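Side-chain contact in capsular polysaccharide biosynthesis protein (Burkholderia pseudomallei, PDB 4BQN), which binds coenzyme A and is probably an acetyltransferase in the biosynthesis of capsular polysaccharide: residues Pro202-Ala205 against Leu206-Ile210. The protein carries 1 engineered substitution. Numbering follows the deposited sequence.
Sequences PTAA and LMREI
Pro202 sets its ring, a compact apolar surface, against two side chains of the helix that starts just after it: its CB lies 3.7 Å from SD of Met207 and 3.8 Å from CD2 of Leu206. Leu206 reaches the ring because its CG stands opposite the backbone N (chi1 -173°), while a bend at chi2 (-53°) brings the sulfur of Met207 to the same methylene. On another side of the helix, Arg208 folds back along the first turn. The bend at chi3 (-62°), with chi4 turning the group, brings the rim of one guanidinium face over CA of Ala205 and the carbonyl O of Ala204, and NH1 comes 3.6 Å from CB of Ala204; two small alanines leave room for this flat group.

Thr203, a common N-cap type, accepts Met207 N at its carbonyl O (2.9 Å), though its OG1 is held by the carbonyl of Arg194. Ala205 O takes both Glu209 N (3.1 Å) and a water, which also donates to Glu209 OE1; OE2 forms a salt bridge with Arg213.

Further out, Met207 packs on Ala18 and Met22 of helix 15-24, and Leu206 on Phe185 and Ile186 of helix 183-189. The side chain of Pro202 is about 6 Å from the bound coenzyme A. Pro202, Leu206 and Met207 thus form a buried apolar patch tying the helix start to the residue before its cap, beside the coenzyme A pocket, while Arg208 and Glu209 are partly exposed.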
# COMPACT_ATOMS: atom_id res chain seq x y z
N PRO A 202 -4.80 -1.62 -0.26
CA PRO A 202 -5.58 -2.83 -0.56
C PRO A 202 -7.07 -2.54 -0.71
O PRO A 202 -7.62 -1.70 0.01
CB PRO A 202 -5.33 -3.72 0.67
CG PRO A 202 -3.96 -3.31 1.11
CD PRO A 202 -3.88 -1.83 0.88
N THR A 203 -7.71 -3.25 -1.62
CA THR A 203 -9.15 -3.24 -1.74
C THR A 203 -9.77 -4.11 -0.64
O THR A 203 -9.07 -4.87 0.05
CB THR A 203 -9.62 -3.80 -3.09
OG1 THR A 203 -9.23 -5.18 -3.16
CG2 THR A 203 -9.00 -3.03 -4.28
N ALA A 204 -11.08 -4.03 -0.50
CA ALA A 204 -11.82 -4.86 0.45
C ALA A 204 -11.44 -6.33 0.42
O ALA A 204 -11.27 -6.95 1.47
CB ALA A 204 -13.31 -4.73 0.23
N ALA A 205 -11.35 -6.90 -0.78
CA ALA A 205 -11.08 -8.34 -0.90
C ALA A 205 -9.74 -8.68 -0.25
O ALA A 205 -9.61 -9.68 0.47
CB ALA A 205 -11.07 -8.74 -2.37
N LEU A 206 -8.73 -7.85 -0.48
CA LEU A 206 -7.43 -8.09 0.12
C LEU A 206 -7.42 -7.82 1.64
O LEU A 206 -6.79 -8.57 2.39
CB LEU A 206 -6.31 -7.32 -0.60
CG LEU A 206 -4.89 -7.67 -0.12
CD1 LEU A 206 -4.61 -9.17 -0.24
CD2 LEU A 206 -3.88 -6.85 -0.89
N MET A 207 -8.12 -6.78 2.08
CA MET A 207 -8.24 -6.53 3.51
C MET A 207 -8.93 -7.70 4.22
O MET A 207 -8.52 -8.06 5.33
CB MET A 207 -9.00 -5.22 3.78
CG MET A 207 -8.22 -3.96 3.42
SD MET A 207 -6.56 -3.82 4.13
CE MET A 207 -6.93 -4.01 5.88
N ARG A 208 -9.97 -8.27 3.61
CA ARG A 208 -10.61 -9.45 4.20
C ARG A 208 -9.61 -10.59 4.29
O ARG A 208 -9.56 -11.31 5.29
CB ARG A 208 -11.83 -9.88 3.41
CG ARG A 208 -13.00 -8.92 3.52
CD ARG A 208 -14.26 -9.55 2.97
NE ARG A 208 -14.18 -9.87 1.55
CZ ARG A 208 -14.56 -9.06 0.55
NH1 ARG A 208 -15.00 -7.82 0.81
NH2 ARG A 208 -14.48 -9.47 -0.71
N GLU A 209 -8.82 -10.78 3.23
CA GLU A 209 -7.89 -11.91 3.22
C GLU A 209 -6.85 -11.79 4.33
O GLU A 209 -6.59 -12.76 5.06
CB GLU A 209 -7.21 -12.07 1.85
CG GLU A 209 -6.64 -13.46 1.65
CD GLU A 209 -7.72 -14.54 1.59
OE1 GLU A 209 -8.84 -14.27 1.09
OE2 GLU A 209 -7.46 -15.67 2.06
N ILE A 210 -6.24 -10.61 4.48
CA ILE A 210 -5.22 -10.44 5.53
C ILE A 210 -5.84 -10.55 6.92
O ILE A 210 -5.24 -11.15 7.82
CB ILE A 210 -4.37 -9.15 5.34
CG1 ILE A 210 -3.15 -9.13 6.26
CG2 ILE A 210 -5.19 -7.89 5.54
CD1 ILE A 210 -2.13 -10.17 5.92
O HOH W 1 -10.47 -12.28 0.14